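Local coordinates for protein dihydrolipoyl dehydrogenase (Elizabethkingia anophelis NUHP1, PDB 6UZI) that probably oxidises the dihydrolipoyl groups of lipoyl-bearing proteins with NAD(+) as acceptor, using a bound FAD and a redox-active disulfide, at residues A[66-69]-A[70-74]; A[199-202]-A[203-206]; A[227-230]-A[231-234]. One frame throughout, in Å; residues are numbered along the deposited sequence.

Contact 1: A[66-69]-A[70-74]; sequences EHFE and NAKHT
Glu69 and His73, one turn apart at the end of helix 55-73, are joined by a His-carboxylate hydrogen bond that runs from His73 ND1 to Glu69 OE2 over 2.6 Å. The bond is nearly straight, at 172°, and the oxygen lies in the plane of the imidazole, at its edge. The nitrogen, however, meets OE2 from above the carboxylate. Glu69 gets there by leaving its backbone with CG trans to N (chi1 163°) and then bending at chi2, which carries the carboxylate along the helix to the ring.

In the backbone, Asn70 N to Glu66 O (3.0 Å) and Ala71 N to His67 O (3.1 Å) are regular i to i+4 links, whereas His73 N to Glu69 O is weak. At the C-terminal end of the helix Asn70 O gathers three donors, the amides of His73 and Thr74 and the hydroxyl Thr74 OG1, the last at 2.8 Å, so that the first non-helical side chain closes back on the final turn.

Apolar contact is slight: Lys72 CD approaches the Phe68 ring obliquely, 4.2 Å from CE2. Phe68 also packs on Leu204, beyond helix 192-203, and on Ile80 of the second subunit. His67 and Asn70 pack on Asn70 and His67 of that subunit. Helix 55-73, which starts at Cys55 of the redox-active disulfide, thus ends at the dimer interface, with helix 192-203 beside it.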
ATOM      1  N   GLU A  66       4.427  11.498 -11.857  1.00 41.02           N
ATOM      2  CA  GLU A  66       5.421  10.666 -11.187  1.00 37.57           C
ATOM      3  C   GLU A  66       6.056   9.684 -12.164  1.00 43.59           C
ATOM      4  O   GLU A  66       7.252   9.390 -12.063  1.00 46.22           O
ATOM      5  CB  GLU A  66       4.791   9.934 -10.004  1.00 33.79           C
ATOM      6  CG  GLU A  66       5.766   9.094  -9.183  1.00 34.21           C
ATOM      7  CD  GLU A  66       6.889   9.910  -8.566  1.00 38.46           C
ATOM      8  OE1 GLU A  66       6.652  11.086  -8.233  1.00 36.38           O
ATOM      9  OE2 GLU A  66       8.001   9.368  -8.383  1.00 46.35           O
ATOM     10  N   HIS A  67       5.275   9.160 -13.115  1.00 44.32           N
ATOM     11  CA  HIS A  67       5.865   8.367 -14.191  1.00 39.39           C
ATOM     12  C   HIS A  67       6.909   9.179 -14.944  1.00 39.35           C
ATOM     13  O   HIS A  67       8.020   8.700 -15.199  1.00 43.28           O
ATOM     14  CB  HIS A  67       4.786   7.870 -15.157  1.00 39.92           C
ATOM     15  CG  HIS A  67       4.073   6.630 -14.704  1.00 42.46           C
ATOM     16  ND1 HIS A  67       4.736   5.516 -14.231  1.00 51.09           N
ATOM     17  CD2 HIS A  67       2.755   6.319 -14.682  1.00 39.78           C
ATOM     18  CE1 HIS A  67       3.858   4.579 -13.920  1.00 34.48           C
ATOM     19  NE2 HIS A  67       2.650   5.039 -14.184  1.00 48.04           N
ATOM     20  N   PHE A  68       6.565  10.424 -15.294  1.00 32.13           N
ATOM     21  CA  PHE A  68       7.502  11.308 -15.980  1.00 36.09           C
ATOM     22  C   PHE A  68       8.744  11.571 -15.134  1.00 44.16           C
ATOM     23  O   PHE A  68       9.861  11.650 -15.663  1.00 43.33           O
ATOM     24  CB  PHE A  68       6.805  12.624 -16.342  1.00 34.84           C
ATOM     25  CG  PHE A  68       7.685  13.594 -17.088  1.00 39.21           C
ATOM     26  CD1 PHE A  68       7.935  13.430 -18.441  1.00 42.90           C
ATOM     27  CD2 PHE A  68       8.263  14.671 -16.433  1.00 47.74           C
ATOM     28  CE1 PHE A  68       8.749  14.322 -19.128  1.00 41.11           C
ATOM     29  CE2 PHE A  68       9.076  15.563 -17.114  1.00 43.37           C
ATOM     30  CZ  PHE A  68       9.314  15.388 -18.465  1.00 35.57           C
ATOM     31  N   GLU A  69       8.569  11.717 -13.816  1.00 47.45           N
ATOM     32  CA  GLU A  69       9.711  11.935 -12.932  1.00 43.15           C
ATOM     33  C   GLU A  69      10.676  10.759 -12.970  1.00 37.55           C
ATOM     34  O   GLU A  69      11.897  10.946 -13.031  1.00 38.79           O
ATOM     35  CB  GLU A  69       9.231  12.172 -11.501  1.00 41.16           C
ATOM     36  CG  GLU A  69      10.323  11.991 -10.469  1.00 48.59           C
ATOM     37  CD  GLU A  69      11.241  13.191 -10.363  1.00 59.21           C
ATOM     38  OE1 GLU A  69      10.803  14.314 -10.702  1.00 57.12           O
ATOM     39  OE2 GLU A  69      12.406  12.999  -9.948  1.00 61.51           O
ATOM     40  N   ASN A  70      10.151   9.538 -12.937  1.00 42.87           N
ATOM     41  CA  ASN A  70      11.022   8.370 -12.982  1.00 51.37           C
ATOM     42  C   ASN A  70      11.782   8.316 -14.298  1.00 56.48           C
ATOM     43  O   ASN A  70      13.009   8.154 -14.314  1.00 65.60           O
ATOM     44  CB  ASN A  70      10.201   7.099 -12.778  1.00 32.49           C
ATOM     45  CG  ASN A  70       9.586   7.031 -11.405  1.00 47.30           C
ATOM     46  OD1 ASN A  70      10.223   7.378 -10.409  1.00 41.96           O
ATOM     47  ND2 ASN A  70       8.329   6.595 -11.339  1.00 62.72           N
ATOM     48  N   ALA A  71      11.067   8.487 -15.414  1.00 50.73           N
ATOM     49  CA  ALA A  71      11.695   8.407 -16.729  1.00 47.04           C
ATOM     50  C   ALA A  71      12.828   9.415 -16.875  1.00 49.82           C
ATOM     51  O   ALA A  71      13.863   9.113 -17.482  1.00 51.15           O
ATOM     52  CB  ALA A  71      10.641   8.620 -17.816  1.00 46.34           C
ATOM     53  N   LYS A  72      12.673  10.598 -16.279  1.00 47.62           N
ATOM     54  CA  LYS A  72      13.667  11.647 -16.453  1.00 53.09           C
ATOM     55  C   LYS A  72      14.882  11.449 -15.554  1.00 51.14           C
ATOM     56  O   LYS A  72      15.974  11.904 -15.903  1.00 53.44           O
ATOM     57  CB  LYS A  72      13.036  13.020 -16.189  1.00 60.09           C
ATOM     58  CG  LYS A  72      13.898  14.199 -16.624  1.00 72.86           C
ATOM     59  CD  LYS A  72      13.190  15.545 -16.479  1.00 81.61           C
ATOM     60  CE  LYS A  72      12.898  15.881 -15.020  1.00 92.01           C
ATOM     61  NZ  LYS A  72      12.551  17.320 -14.803  1.00 89.30           N
ATOM     62  N   HIS A  73      14.726  10.778 -14.408  1.00 40.55           N
ATOM     63  CA  HIS A  73      15.773  10.758 -13.399  1.00 38.61           C
ATOM     64  C   HIS A  73      16.253   9.382 -12.976  1.00 45.79           C
ATOM     65  O   HIS A  73      17.367   9.287 -12.447  1.00 48.57           O
ATOM     66  CB  HIS A  73      15.309  11.505 -12.140  1.00 46.09           C
ATOM     67  CG  HIS A  73      15.173  12.980 -12.340  1.00 51.28           C
ATOM     68  ND1 HIS A  73      14.203  13.728 -11.712  1.00 52.14           N
ATOM     69  CD2 HIS A  73      15.882  13.845 -13.103  1.00 51.76           C
ATOM     70  CE1 HIS A  73      14.317  14.991 -12.081  1.00 58.07           C
ATOM     71  NE2 HIS A  73      15.328  15.089 -12.925  1.00 53.72           N
ATOM     72  N   THR A  74      15.474   8.317 -13.194  1.00 46.60           N
ATOM     73  CA  THR A  74      15.845   7.003 -12.684  1.00 45.35           C
ATOM     74  C   THR A  74      15.945   5.916 -13.744  1.00 47.68           C
ATOM     75  O   THR A  74      16.474   4.839 -13.439  1.00 47.77           O
ATOM     76  CB  THR A  74      14.850   6.533 -11.612  1.00 46.72           C
ATOM     77  OG1 THR A  74      13.563   6.340 -12.205  1.00 61.60           O
ATOM     78  CG2 THR A  74      14.728   7.559 -10.508  1.00 41.28           C
TER

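Contact 2: A[199-202]-A[203-206]; sequences SVYL and RLGS
Ser206 N reaches back to Tyr201 O over 2.9 Å, and Gly205 N to Leu202 O over 3.3 Å; with the positive phi of Gly205 (115°), these two bonds form a Schellman motif that ends helix 192-203. The Gly205 amide comes from above the carbonyl plane of Leu202. Arg203 N to Ser199 O, at 3.1 Å, is a regular link of the last turn, followed by Leu204 N to Val200 O.

Arg203 runs out extended from CG to NE and passes Ser199 O on its way; Ser199 CB sits over one face of the guanidinium, 4.1 Å from Arg203 NH2. On helix 55-73, NH1 bonds to Ser65 OG and NE makes a long, weak ion pair with Glu66.

Further out, Leu204 CD1 comes obliquely to the Tyr201 ring, 4.1 Å from CD2, while Val200 CG1 stands 4.1 Å above the centre of that ring.

The helix follows the GxGxxG turn of the Rossmann-type domain that probably binds NAD(+), and the cap ends the helix of a beta-alpha-beta unit before strand 207-211. Several buried polar ends find partners beyond the turn: Ser199 OG on Leu195 O, Tyr201 OH on Ala175 O and Ser206 OG on Pro182 O. The arginine links the turn to helix 55-73 through Ser65, with probably only a weak electrostatic contribution from Glu66.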
ATOM      1  N   SER A 199       3.627  19.562  -6.738  1.00 31.23           N
ATOM      2  CA  SER A 199       4.414  18.372  -7.052  1.00 36.51           C
ATOM      3  C   SER A 199       4.197  17.930  -8.490  1.00 40.23           C
ATOM      4  O   SER A 199       5.141  17.508  -9.165  1.00 37.82           O
ATOM      5  CB  SER A 199       4.078  17.228  -6.099  1.00 37.60           C
ATOM      6  OG  SER A 199       4.330  17.583  -4.759  1.00 33.46           O
ATOM      7  N   VAL A 200       2.955  18.004  -8.972  1.00 44.66           N
ATOM      8  CA  VAL A 200       2.660  17.615 -10.350  1.00 40.52           C
ATOM      9  C   VAL A 200       3.554  18.383 -11.314  1.00 39.35           C
ATOM     10  O   VAL A 200       4.306  17.800 -12.103  1.00 45.14           O
ATOM     11  CB  VAL A 200       1.172  17.841 -10.669  1.00 32.12           C
ATOM     12  CG1 VAL A 200       0.933  17.778 -12.167  1.00 38.01           C
ATOM     13  CG2 VAL A 200       0.310  16.822  -9.946  1.00 25.20           C
ATOM     14  N   TYR A 201       3.522  19.713 -11.224  1.00 28.18           N
ATOM     15  CA  TYR A 201       4.220  20.507 -12.224  1.00 36.91           C
ATOM     16  C   TYR A 201       5.717  20.614 -11.938  1.00 39.56           C
ATOM     17  O   TYR A 201       6.507  20.764 -12.876  1.00 36.97           O
ATOM     18  CB  TYR A 201       3.559  21.885 -12.337  1.00 26.25           C
ATOM     19  CG  TYR A 201       2.163  21.799 -12.921  1.00 32.85           C
ATOM     20  CD1 TYR A 201       1.032  21.971 -12.121  1.00 34.48           C
ATOM     21  CD2 TYR A 201       1.973  21.510 -14.262  1.00 31.95           C
ATOM     22  CE1 TYR A 201      -0.247  21.873 -12.649  1.00 26.17           C
ATOM     23  CE2 TYR A 201       0.699  21.412 -14.801  1.00 34.83           C
ATOM     24  CZ  TYR A 201      -0.401  21.594 -13.990  1.00 35.52           C
ATOM     25  OH  TYR A 201      -1.654  21.498 -14.533  1.00 41.84           O
ATOM     26  N   LEU A 202       6.131  20.498 -10.672  1.00 35.51           N
ATOM     27  CA  LEU A 202       7.557  20.386 -10.379  1.00 26.53           C
ATOM     28  C   LEU A 202       8.162  19.221 -11.144  1.00 30.38           C
ATOM     29  O   LEU A 202       9.213  19.352 -11.781  1.00 39.30           O
ATOM     30  CB  LEU A 202       7.784  20.216  -8.878  1.00 26.01           C
ATOM     31  CG  LEU A 202       9.248  20.017  -8.473  1.00 26.64           C
ATOM     32  CD1 LEU A 202      10.008  21.323  -8.492  1.00 27.17           C
ATOM     33  CD2 LEU A 202       9.326  19.401  -7.094  1.00 29.91           C
ATOM     34  N   ARG A 203       7.486  18.076 -11.115  1.00 35.60           N
ATOM     35  CA  ARG A 203       7.958  16.909 -11.847  1.00 36.74           C
ATOM     36  C   ARG A 203       7.996  17.173 -13.348  1.00 39.90           C
ATOM     37  O   ARG A 203       8.914  16.720 -14.041  1.00 44.44           O
ATOM     38  CB  ARG A 203       7.056  15.710 -11.534  1.00 37.59           C
ATOM     39  CG  ARG A 203       6.924  15.377 -10.051  1.00 26.67           C
ATOM     40  CD  ARG A 203       5.792  14.399  -9.800  1.00 28.52           C
ATOM     41  NE  ARG A 203       5.581  14.107  -8.381  1.00 33.65           N
ATOM     42  CZ  ARG A 203       4.550  13.408  -7.901  1.00 39.21           C
ATOM     43  NH1 ARG A 203       3.629  12.922  -8.724  1.00 36.33           N
ATOM     44  NH2 ARG A 203       4.451  13.168  -6.599  1.00 25.49           N
ATOM     45  N   LEU A 204       7.015  17.916 -13.869  1.00 41.16           N
ATOM     46  CA  LEU A 204       6.913  18.159 -15.307  1.00 41.45           C
ATOM     47  C   LEU A 204       7.853  19.248 -15.817  1.00 45.16           C
ATOM     48  O   LEU A 204       7.769  19.604 -16.998  1.00 45.44           O
ATOM     49  CB  LEU A 204       5.477  18.521 -15.681  1.00 38.92           C
ATOM     50  CG  LEU A 204       4.371  17.496 -15.432  1.00 40.96           C
ATOM     51  CD1 LEU A 204       3.077  17.982 -16.075  1.00 38.28           C
ATOM     52  CD2 LEU A 204       4.752  16.109 -15.947  1.00 29.22           C
ATOM     53  N   GLY A 205       8.726  19.797 -14.978  1.00 39.68           N
ATOM     54  CA  GLY A 205       9.712  20.764 -15.417  1.00 33.87           C
ATOM     55  C   GLY A 205       9.560  22.152 -14.833  1.00 37.92           C
ATOM     56  O   GLY A 205      10.458  22.983 -15.029  1.00 41.60           O
ATOM     57  N   SER A 206       8.459  22.458 -14.152  1.00 32.88           N
ATOM     58  CA  SER A 206       8.247  23.799 -13.628  1.00 32.78           C
ATOM     59  C   SER A 206       9.173  24.084 -12.455  1.00 39.62           C
ATOM     60  O   SER A 206       9.594  23.180 -11.728  1.00 46.47           O
ATOM     61  CB  SER A 206       6.798  23.989 -13.155  1.00 28.08           C
ATOM     62  OG  SER A 206       5.875  23.961 -14.226  1.00 42.67           O
TER

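Contact 3: A[227-230]-A[231-234]; sequences KELQ and KTLK
Leu229 lays its branched end against Leu233, with CG 3.7 Å and CD1 3.8 Å from Leu233 CD1, two side chains one turn apart meeting at an angle. The torsions set up the meeting: Leu229 CG is trans to its N (chi1 -176°), beside the carbonyl carbon and so directed toward the following turn, where Leu233 extends its CD1. Both leucines also touch Leu195 of helix 192-203, and Leu233 packs on Phe240 of strand 239-241.

Thr232 CG2 lies back against the carbonyls of Glu228 and Leu229. Its hydroxyl points elsewhere and is hydrogen-bonded to Asp402 and Gln236.

On another flank, Gln230 and Lys234 run alongside each other in the same direction, with Gln230 NE2 3.2 Å from Lys234 CE; the amide nitrogen and the ammonium are both donors and make no bond to each other. Glu228 and Lys231 are likewise aligned, but Glu228 OE1 stays 4.2 Å from Lys231 NZ, beyond salt-bridge range.

The backbone keeps regular i to i+4 bonds throughout, Leu233 N to Leu229 O being 2.9 Å long. Helix 223-236, between strands 207-211 and 239-241 of the parallel sheet, is accordingly amphipathic: leucines fill the seam with helix 192-203, and the lysines lie exposed, where the opposite charge of Glu228 probably offers Lys231 only a loose electrostatic attraction.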
ATOM      1  N   LYS A 227       8.062  18.411   9.153  1.00 29.13           N
ATOM      2  CA  LYS A 227       9.500  18.526   8.938  1.00 29.29           C
ATOM      3  C   LYS A 227       9.951  17.648   7.775  1.00 34.99           C
ATOM      4  O   LYS A 227      10.663  18.107   6.874  1.00 38.39           O
ATOM      5  CB  LYS A 227      10.221  18.157  10.239  1.00 29.94           C
ATOM      6  CG  LYS A 227      11.713  18.390  10.265  1.00 45.55           C
ATOM      7  CD  LYS A 227      12.227  18.345  11.696  1.00 58.53           C
ATOM      8  CE  LYS A 227      13.726  18.091  11.746  1.00 72.15           C
ATOM      9  NZ  LYS A 227      14.052  16.695  11.338  1.00 77.04           N
ATOM     10  N   GLU A 228       9.549  16.375   7.783  1.00 39.79           N
ATOM     11  CA  GLU A 228       9.996  15.435   6.756  1.00 35.56           C
ATOM     12  C   GLU A 228       9.436  15.770   5.375  1.00 35.13           C
ATOM     13  O   GLU A 228      10.118  15.564   4.365  1.00 34.27           O
ATOM     14  CB  GLU A 228       9.625  14.015   7.162  1.00 29.19           C
ATOM     15  CG  GLU A 228      10.408  13.548   8.360  1.00 40.60           C
ATOM     16  CD  GLU A 228      11.860  13.274   8.020  1.00 51.46           C
ATOM     17  OE1 GLU A 228      12.131  12.845   6.878  1.00 57.22           O
ATOM     18  OE2 GLU A 228      12.733  13.499   8.884  1.00 55.31           O
ATOM     19  N   LEU A 229       8.199  16.270   5.298  1.00 32.43           N
ATOM     20  CA  LEU A 229       7.649  16.605   3.987  1.00 31.92           C
ATOM     21  C   LEU A 229       8.388  17.782   3.366  1.00 41.27           C
ATOM     22  O   LEU A 229       8.762  17.734   2.189  1.00 50.53           O
ATOM     23  CB  LEU A 229       6.154  16.915   4.083  1.00 30.52           C
ATOM     24  CG  LEU A 229       5.452  17.177   2.739  1.00 24.65           C
ATOM     25  CD1 LEU A 229       5.633  16.002   1.777  1.00 24.74           C
ATOM     26  CD2 LEU A 229       3.976  17.485   2.931  1.00 24.30           C
ATOM     27  N   GLN A 230       8.654  18.826   4.149  1.00 35.45           N
ATOM     28  CA  GLN A 230       9.409  19.947   3.601  1.00 32.41           C
ATOM     29  C   GLN A 230      10.809  19.509   3.203  1.00 29.78           C
ATOM     30  O   GLN A 230      11.336  19.957   2.180  1.00 27.19           O
ATOM     31  CB  GLN A 230       9.458  21.108   4.593  1.00 26.63           C
ATOM     32  CG  GLN A 230      10.013  22.394   3.981  1.00 27.69           C
ATOM     33  CD  GLN A 230      10.220  23.501   5.001  1.00 34.59           C
ATOM     34  OE1 GLN A 230       9.697  23.446   6.113  1.00 28.48           O
ATOM     35  NE2 GLN A 230      10.979  24.520   4.618  1.00 38.31           N
ATOM     36  N   LYS A 231      11.416  18.616   3.990  1.00 39.42           N
ATOM     37  CA  LYS A 231      12.754  18.114   3.679  1.00 39.60           C
ATOM     38  C   LYS A 231      12.792  17.377   2.338  1.00 35.24           C
ATOM     39  O   LYS A 231      13.708  17.585   1.533  1.00 38.20           O
ATOM     40  CB  LYS A 231      13.227  17.196   4.807  1.00 29.57           C
ATOM     41  CG  LYS A 231      14.607  16.609   4.623  1.00 36.05           C
ATOM     42  CD  LYS A 231      14.948  15.702   5.796  1.00 44.60           C
ATOM     43  CE  LYS A 231      15.854  14.562   5.355  1.00 62.50           C
ATOM     44  NZ  LYS A 231      16.239  13.632   6.461  1.00 73.04           N
ATOM     45  N   THR A 232      11.786  16.542   2.059  1.00 27.81           N
ATOM     46  CA  THR A 232      11.817  15.760   0.827  1.00 37.08           C
ATOM     47  C   THR A 232      11.377  16.600  -0.364  1.00 35.54           C
ATOM     48  O   THR A 232      11.909  16.446  -1.467  1.00 35.89           O
ATOM     49  CB  THR A 232      10.951  14.486   0.969  1.00 33.60           C
ATOM     50  OG1 THR A 232      10.979  13.731  -0.251  1.00 33.62           O
ATOM     51  CG2 THR A 232       9.500  14.812   1.304  1.00 26.60           C
ATOM     52  N   LEU A 233      10.413  17.496  -0.165  1.00 26.40           N
ATOM     53  CA  LEU A 233       9.978  18.346  -1.265  1.00 36.67           C
ATOM     54  C   LEU A 233      11.080  19.313  -1.694  1.00 34.16           C
ATOM     55  O   LEU A 233      11.256  19.565  -2.893  1.00 37.18           O
ATOM     56  CB  LEU A 233       8.698  19.079  -0.865  1.00 40.79           C
ATOM     57  CG  LEU A 233       7.433  18.210  -0.835  1.00 35.60           C
ATOM     58  CD1 LEU A 233       6.208  19.012  -0.410  1.00 27.36           C
ATOM     59  CD2 LEU A 233       7.191  17.542  -2.181  1.00 32.68           C
ATOM     60  N   LYS A 234      11.861  19.833  -0.736  1.00 32.52           N
ATOM     61  CA  LYS A 234      13.027  20.633  -1.106  1.00 35.64           C
ATOM     62  C   LYS A 234      14.009  19.805  -1.914  1.00 39.39           C
ATOM     63  O   LYS A 234      14.566  20.281  -2.909  1.00 44.30           O
ATOM     64  CB  LYS A 234      13.750  21.200   0.132  1.00 31.63           C
ATOM     65  CG  LYS A 234      13.100  22.392   0.875  1.00 43.59           C
ATOM     66  CD  LYS A 234      14.128  23.043   1.841  1.00 53.28           C
ATOM     67  CE  LYS A 234      13.513  24.067   2.802  1.00 56.74           C
ATOM     68  NZ  LYS A 234      13.249  25.378   2.175  1.00 42.51           N
TER

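The three contacts are local pieces of three helices, and their chemistry follows their surroundings. Contact 2 is the most buried and lies between the others, touching both: contact 1 by a weak ion pair and packing, contact 3 by packing alone. Contacts 1 and 3, both only partly buried, do not touch each other, their nearest atoms being about 9 Å apart. Contacts 1 and 2 contain helix ends, the first finished by backbone amides and a threonine hydroxyl on one carbonyl, the second by a Schellman glycine, whereas contact 3 is uninterrupted helix. Contact 1 alone meets the second subunit; contacts 2 and 3 belong to helices flanking the same parallel sheet.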